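Putative cobalamin synthesis related protein (Corynebacterium diphtheriae, PDB 2NPN) binds S-adenosylmethionine and probably acts as a precorrin-6A synthase (deacetylating), a methyltransferase of cobalamin biosynthesis. Local coordinates at residues 93-98 against 103-108; 124-127 against 131-134. All coordinates share one frame; numbering follows the deposited sequence.

In the fold
Contact 1 and contact 2 follow one another along the chain: the first joins the end of helix 78-98 to strand 104-109, the second joins helix 119-130 to the turn that leads into strand 134-139. Their centres lie about 12 Å apart, in the part of the chain built round the five-stranded parallel sheet. Strand 104-109 is the middle strand of that sheet and 134-139 an outermost one, with strand 3-9 between them. The two contacts meet directly, since Ile95 CD1 packs at 3.7 Å from Met126 CE and also touches Leu132, making one apolar layer between helices and sheet. Both are packing contacts away from the annotated sites; the Phe107 side chain is about 12 Å from the bound S-adenosylmethionine.

Contact 1 (93-98 against 103-108); sequences STIRER and GAVAFL
Ile95 meets strand 104-109 with two different branches, CG2 against Val105 and CD1 against Phe107, and its side chain crosses each of the other two at about a right angle. Ile95 does not set out toward the strand from its backbone; its outer atoms make the approach. With CG1 placed beside the backbone N (chi1 -70°) and the chain extended beyond it (chi2 170°), the methyl CD1 is carried forward to the aromatic ring while CG2 goes to the valine. CD1 reaches the Phe107 ring at its edge, near the ring plane, at 4.2 Å from both CE2 and CZ, so the end of the ethyl branch abuts the rim and does not lie over a face. Phe107 likewise brings only the far end of its side chain close. Val105 points toward the helix, and its CG1 stands 4.2 Å from Ile95 CG2. This is the helix-to-strand return of a beta-alpha-beta crossover in the tetrapyrrole methylase fold: helix 78-98 ends, a short loop follows, and the chain enters the central strand of the parallel sheet. Contact is light, with 111 Å² buried in all and no hydrogen bond across, and the closest CA atoms, those of Ile95 and Val105, remain 7.0 Å apart. All three side chains are buried. Val105 and Phe107 also touch Val33 and Ile5 on the flanking strands, and Phe107 packs on Thr119 and Ile123 of helix 119-130.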
ATOM      1  N   SER A  93      -9.623 -14.425 -18.174  0.50 24.26           N
ATOM      2  CA  SER A  93      -9.086 -15.543 -18.953  0.50 23.36           C
ATOM      3  C   SER A  93      -7.971 -16.250 -18.191  0.50 23.20           C
ATOM      4  O   SER A  93      -7.914 -17.478 -18.154  0.50 23.56           O
ATOM      5  CB  SER A  93      -8.564 -15.058 -20.306  0.50 24.19           C
ATOM      6  OG  SER A  93      -9.581 -14.391 -21.024  0.50 25.61           O
ATOM      7  N   THR A  94      -7.097 -15.463 -17.567  1.00 22.42           N
ATOM      8  CA  THR A  94      -5.964 -16.005 -16.825  1.00 21.76           C
ATOM      9  C   THR A  94      -6.457 -16.847 -15.649  1.00 20.42           C
ATOM     10  O   THR A  94      -5.951 -17.947 -15.394  1.00 20.19           O
ATOM     11  CB  THR A  94      -5.017 -14.902 -16.347  1.00 21.77           C
ATOM     12  OG1 THR A  94      -4.442 -14.248 -17.492  1.00 25.70           O
ATOM     13  CG2 THR A  94      -3.874 -15.474 -15.542  1.00 22.76           C
ATOM     14  N   ILE A  95      -7.465 -16.327 -14.950  1.00 16.36           N
ATOM     15  CA  ILE A  95      -8.039 -17.022 -13.790  1.00 15.79           C
ATOM     16  C   ILE A  95      -8.655 -18.356 -14.208  1.00 15.38           C
ATOM     17  O   ILE A  95      -8.410 -19.398 -13.602  1.00 14.93           O
ATOM     18  CB  ILE A  95      -9.058 -16.123 -13.067  1.00 14.75           C
ATOM     19  CG1 ILE A  95      -8.301 -14.972 -12.376  1.00 13.14           C
ATOM     20  CG2 ILE A  95      -9.862 -16.913 -12.012  1.00 15.11           C
ATOM     21  CD1 ILE A  95      -9.215 -13.876 -11.820  1.00 14.16           C
ATOM     22  N   ARG A  96      -9.443 -18.330 -15.267  1.00 14.15           N
ATOM     23  CA  ARG A  96     -10.101 -19.555 -15.735  1.00 15.49           C
ATOM     24  C   ARG A  96      -9.109 -20.576 -16.260  1.00 14.90           C
ATOM     25  O   ARG A  96      -9.353 -21.786 -16.138  1.00 15.67           O
ATOM     26  CB  ARG A  96     -11.163 -19.227 -16.779  1.00 15.46           C
ATOM     27  CG  ARG A  96     -12.313 -18.378 -16.255  1.00 15.60           C
ATOM     28  CD  ARG A  96     -13.359 -18.221 -17.303  1.00 18.37           C
ATOM     29  NE  ARG A  96     -14.586 -17.604 -16.798  1.00 19.80           N
ATOM     30  CZ  ARG A  96     -15.074 -16.422 -17.176  1.00 19.44           C
ATOM     31  NH1 ARG A  96     -14.452 -15.661 -18.069  1.00 21.70           N
ATOM     32  NH2 ARG A  96     -16.210 -16.001 -16.659  1.00 19.09           N
ATOM     33  N   GLU A  97      -8.010 -20.114 -16.857  1.00 14.65           N
ATOM     34  CA  GLU A  97      -6.971 -21.031 -17.396  1.00 14.81           C
ATOM     35  C   GLU A  97      -6.171 -21.667 -16.278  1.00 14.30           C
ATOM     36  O   GLU A  97      -5.817 -22.842 -16.387  1.00 14.28           O
ATOM     37  CB  GLU A  97      -5.970 -20.312 -18.306  1.00 14.63           C
ATOM     38  CG  GLU A  97      -6.551 -19.863 -19.617  1.00 16.57           C
ATOM     39  CD  GLU A  97      -5.786 -18.704 -20.279  1.00 18.88           C
ATOM     40  OE1 GLU A  97      -4.850 -18.124 -19.670  1.00 25.81           O
ATOM     41  OE2 GLU A  97      -6.136 -18.370 -21.446  1.00 25.81           O
ATOM     42  N   ARG A  98      -5.866 -20.899 -15.231  1.00 13.38           N
ATOM     43  CA  ARG A  98      -4.874 -21.327 -14.238  1.00 14.21           C
ATOM     44  C   ARG A  98      -5.468 -21.905 -12.986  1.00 13.69           C
ATOM     45  O   ARG A  98      -4.731 -22.326 -12.091  1.00 15.86           O
ATOM     46  CB  ARG A  98      -3.906 -20.194 -13.874  1.00 13.41           C
ATOM     47  CG  ARG A  98      -2.999 -19.761 -14.963  1.00 16.15           C
ATOM     48  CD  ARG A  98      -2.083 -18.660 -14.484  1.00 16.70           C
ATOM     49  NE  ARG A  98      -1.148 -18.306 -15.531  1.00 18.91           N
ATOM     50  CZ  ARG A  98       0.040 -17.736 -15.345  1.00 20.60           C
ATOM     51  NH1 ARG A  98       0.481 -17.409 -14.139  1.00 21.98           N
ATOM     52  NH2 ARG A  98       0.794 -17.477 -16.414  1.00 22.43           N
ATOM     53  N   GLY A 103     -11.435 -23.778  -7.825  1.00 14.19           N
ATOM     54  CA  GLY A 103     -10.071 -23.444  -7.381  1.00 14.22           C
ATOM     55  C   GLY A 103      -9.955 -22.085  -6.751  1.00 14.14           C
ATOM     56  O   GLY A 103     -10.956 -21.384  -6.563  1.00 13.61           O
ATOM     57  N   ALA A 104      -8.716 -21.718  -6.437  1.00 13.17           N
ATOM     58  CA  ALA A 104      -8.454 -20.473  -5.723  1.00 13.40           C
ATOM     59  C   ALA A 104      -7.340 -19.700  -6.400  1.00 12.20           C
ATOM     60  O   ALA A 104      -6.326 -20.278  -6.811  1.00 12.16           O
ATOM     61  CB  ALA A 104      -8.092 -20.752  -4.308  1.00 14.31           C
ATOM     62  N   VAL A 105      -7.546 -18.396  -6.531  1.00 12.23           N
ATOM     63  CA  VAL A 105      -6.520 -17.459  -6.988  1.00 11.42           C
ATOM     64  C   VAL A 105      -6.284 -16.424  -5.896  1.00 11.28           C
ATOM     65  O   VAL A 105      -7.230 -16.057  -5.194  1.00 12.51           O
ATOM     66  CB  VAL A 105      -6.906 -16.771  -8.322  1.00 12.81           C
ATOM     67  CG1 VAL A 105      -8.203 -16.092  -8.250  1.00 14.33           C
ATOM     68  CG2 VAL A 105      -5.826 -15.801  -8.851  1.00 14.00           C
ATOM     69  N   ALA A 106      -5.037 -16.013  -5.730  1.00 10.38           N
ATOM     70  CA  ALA A 106      -4.677 -14.960  -4.784  1.00 10.61           C
ATOM     71  C   ALA A 106      -4.199 -13.725  -5.556  1.00 11.10           C
ATOM     72  O   ALA A 106      -3.290 -13.843  -6.403  1.00 11.24           O
ATOM     73  CB  ALA A 106      -3.545 -15.443  -3.827  1.00 12.28           C
ATOM     74  N   PHE A 107      -4.747 -12.547  -5.220  1.00 10.46           N
ATOM     75  CA  PHE A 107      -4.203 -11.264  -5.658  1.00 10.98           C
ATOM     76  C   PHE A 107      -3.376 -10.678  -4.515  1.00 11.18           C
ATOM     77  O   PHE A 107      -3.874 -10.617  -3.384  1.00 11.98           O
ATOM     78  CB  PHE A 107      -5.298 -10.268  -5.999  1.00 11.02           C
ATOM     79  CG  PHE A 107      -5.973 -10.484  -7.331  1.00 11.90           C
ATOM     80  CD1 PHE A 107      -5.722  -9.617  -8.389  1.00 15.86           C
ATOM     81  CD2 PHE A 107      -6.861 -11.510  -7.498  1.00 13.87           C
ATOM     82  CE1 PHE A 107      -6.347  -9.758  -9.600  1.00 16.79           C
ATOM     83  CE2 PHE A 107      -7.519 -11.684  -8.719  1.00 14.35           C
ATOM     84  CZ  PHE A 107      -7.255 -10.790  -9.795  1.00 15.11           C
ATOM     85  N   LEU A 108      -2.156 -10.233  -4.801  1.00 10.68           N
ATOM     86  CA  LEU A 108      -1.285  -9.679  -3.769  1.00 11.00           C
ATOM     87  C   LEU A 108      -1.420  -8.176  -3.767  1.00 11.09           C
ATOM     88  O   LEU A 108      -1.368  -7.526  -4.840  1.00 11.86           O
ATOM     89  CB  LEU A 108       0.161 -10.087  -4.029  1.00 12.54           C
ATOM     90  CG  LEU A 108       0.388 -11.581  -4.218  1.00 14.09           C
ATOM     91  CD1 LEU A 108       1.888 -11.820  -4.427  1.00 19.15           C
ATOM     92  CD2 LEU A 108      -0.200 -12.356  -3.065  1.00 15.21           C
TER

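Contact 2 (124-127 against 131-134)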
ATOM      1  N   GLU A 124     -13.937  -6.327  -8.699  1.00 19.93           N
ATOM      2  CA  GLU A 124     -15.398  -6.253  -8.763  1.00 21.07           C
ATOM      3  C   GLU A 124     -15.878  -5.876 -10.187  1.00 21.22           C
ATOM      4  O   GLU A 124     -16.831  -6.465 -10.711  1.00 21.12           O
ATOM      5  CB  GLU A 124     -15.888  -5.251  -7.719  1.00 21.74           C
ATOM      6  CG  GLU A 124     -15.965  -5.743  -6.214  1.00 26.63           C
ATOM      7  CD  GLU A 124     -15.246  -7.075  -5.855  1.00 31.31           C
ATOM      8  OE1 GLU A 124     -14.170  -7.022  -5.178  1.00 30.69           O
ATOM      9  OE2 GLU A 124     -15.798  -8.176  -6.180  1.00 31.61           O
ATOM     10  N   HIS A 125     -15.207  -4.909 -10.810  1.00 21.21           N
ATOM     11  CA  HIS A 125     -15.514  -4.507 -12.180  1.00 21.38           C
ATOM     12  C   HIS A 125     -15.321  -5.691 -13.110  1.00 20.91           C
ATOM     13  O   HIS A 125     -16.181  -5.968 -13.952  1.00 21.27           O
ATOM     14  CB  HIS A 125     -14.629  -3.331 -12.628  1.00 22.35           C
ATOM     15  CG  HIS A 125     -14.927  -2.852 -14.016  1.00 23.76           C
ATOM     16  ND1 HIS A 125     -15.881  -1.895 -14.286  1.00 26.57           N
ATOM     17  CD2 HIS A 125     -14.410  -3.217 -15.214  1.00 27.04           C
ATOM     18  CE1 HIS A 125     -15.936  -1.686 -15.591  1.00 28.33           C
ATOM     19  NE2 HIS A 125     -15.057  -2.482 -16.177  1.00 28.15           N
HETATM   20  N   MSE A 126     -14.182  -6.360 -12.964  1.00 19.58           N
HETATM   21  CA  MSE A 126     -13.808  -7.480 -13.828  1.00 20.89           C
HETATM   22  C   MSE A 126     -14.830  -8.620 -13.738  1.00 20.53           C
HETATM   23  O   MSE A 126     -15.278  -9.153 -14.768  1.00 20.26           O
HETATM   24  CB  MSE A 126     -12.406  -7.961 -13.471  1.00 20.60           C
HETATM   25  CG  MSE A 126     -11.921  -9.098 -14.318  1.00 21.12           C
HETATM   26 SE   MSE A 126     -12.393 -10.821 -13.546  0.70 23.35          SE
HETATM   27  CE  MSE A 126     -11.307 -10.784 -11.920  1.00 23.72           C
ATOM     28  N   ARG A 127     -15.221  -8.969 -12.516  1.00 20.81           N
ATOM     29  CA  ARG A 127     -16.202 -10.029 -12.305  0.50 21.72           C
ATOM     30  C   ARG A 127     -17.518  -9.716 -13.009  1.00 21.53           C
ATOM     31  O   ARG A 127     -18.128 -10.598 -13.622  1.00 21.06           O
ATOM     32  CB  ARG A 127     -16.493 -10.225 -10.827  0.50 21.56           C
ATOM     33  CG  ARG A 127     -15.480 -11.055 -10.063  0.50 22.81           C
ATOM     34  CD  ARG A 127     -16.066 -11.476  -8.716  0.50 23.63           C
ATOM     35  NE  ARG A 127     -16.744 -10.366  -8.052  0.50 24.75           N
ATOM     36  CZ  ARG A 127     -17.646 -10.480  -7.079  0.50 25.12           C
ATOM     37  NH1 ARG A 127     -18.180  -9.380  -6.551  0.50 26.11           N
ATOM     38  NH2 ARG A 127     -18.008 -11.667  -6.607  0.50 25.82           N
ATOM     39  N   ASP A 131     -18.394 -11.829 -16.284  1.00 21.01           N
ATOM     40  CA  ASP A 131     -19.296 -12.822 -15.702  1.00 21.74           C
ATOM     41  C   ASP A 131     -18.504 -13.933 -14.993  1.00 21.90           C
ATOM     42  O   ASP A 131     -18.744 -15.126 -15.200  1.00 21.86           O
ATOM     43  CB  ASP A 131     -20.241 -13.378 -16.783  1.00 22.25           C
ATOM     44  CG  ASP A 131     -21.625 -13.670 -16.251  1.00 23.68           C
ATOM     45  OD1 ASP A 131     -21.975 -13.156 -15.164  1.00 27.77           O
ATOM     46  OD2 ASP A 131     -22.376 -14.407 -16.920  1.00 27.74           O
ATOM     47  N   LEU A 132     -17.543 -13.514 -14.164  1.00 22.44           N
ATOM     48  CA  LEU A 132     -16.711 -14.443 -13.399  1.00 22.77           C
ATOM     49  C   LEU A 132     -17.319 -14.672 -12.015  1.00 22.80           C
ATOM     50  O   LEU A 132     -17.311 -13.772 -11.144  1.00 23.73           O
ATOM     51  CB  LEU A 132     -15.269 -13.957 -13.256  1.00 23.05           C
ATOM     52  CG  LEU A 132     -14.281 -14.978 -12.655  1.00 23.05           C
ATOM     53  CD1 LEU A 132     -13.763 -15.954 -13.703  1.00 24.20           C
ATOM     54  CD2 LEU A 132     -13.143 -14.257 -11.961  1.00 23.71           C
ATOM     55  N   HIS A 133     -17.834 -15.884 -11.848  1.00 22.90           N
ATOM     56  CA  HIS A 133     -18.401 -16.342 -10.602  1.00 23.39           C
ATOM     57  C   HIS A 133     -17.284 -16.649  -9.611  1.00 21.93           C
ATOM     58  O   HIS A 133     -16.454 -17.537  -9.840  1.00 22.58           O
ATOM     59  CB  HIS A 133     -19.258 -17.582 -10.854  1.00 23.96           C
ATOM     60  CG  HIS A 133     -20.386 -17.344 -11.817  1.00 26.23           C
ATOM     61  ND1 HIS A 133     -20.439 -17.927 -13.062  1.00 28.00           N
ATOM     62  CD2 HIS A 133     -21.486 -16.556 -11.724  1.00 27.25           C
ATOM     63  CE1 HIS A 133     -21.540 -17.538 -13.686  1.00 27.63           C
ATOM     64  NE2 HIS A 133     -22.187 -16.699 -12.898  1.00 27.08           N
ATOM     65  N   ALA A 134     -17.266 -15.909  -8.515  1.00 20.37           N
ATOM     66  CA  ALA A 134     -16.245 -16.103  -7.497  1.00 19.15           C
ATOM     67  C   ALA A 134     -16.721 -15.621  -6.130  1.00 18.25           C
ATOM     68  O   ALA A 134     -17.553 -14.721  -6.031  1.00 20.20           O
ATOM     69  CB  ALA A 134     -14.987 -15.365  -7.878  1.00 18.46           C
TER
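Met126, a selenomethionine, sets CG anti to its backbone N (chi1 -179°) and then bends at the next two torsions, so that SE and CE both come to 3.9 Å from Leu132 CD2. Arg127 instead places CG beside its backbone N (chi1 -81°) and continues nearly extended, which runs CB, CG and CD past the carbonyl O of Leu132, with CG 3.5 Å away, and brings CD against the methyl of Ala134. A bend at chi3 (-45°) then turns the guanidinium, which in the conformer described here ends between two acceptors: NH1 forms a salt bridge of 2.7 Å with Glu124 OE2, one helical turn back, and NH2 makes a weak hydrogen bond of 3.1 Å to Ala134 O, which lies at the edge of the group and in its plane. Where the helix ends, Asp131 leaves it with positive phi, and the hydrogen bond from Leu132 N to Arg127 O, 3.0 Å long, is the 6→1 bond of a Schellman motif. The chain thereby turns from helix 119-130 towards strand 134-139. Met126 packs on Ala92 and Leu132 on Arg96 of helix 78-98, Leu132 and Ala134 rest on Ile5 of strand 3-9, and Glu124 and Arg127 touch Val136 of strand 134-139.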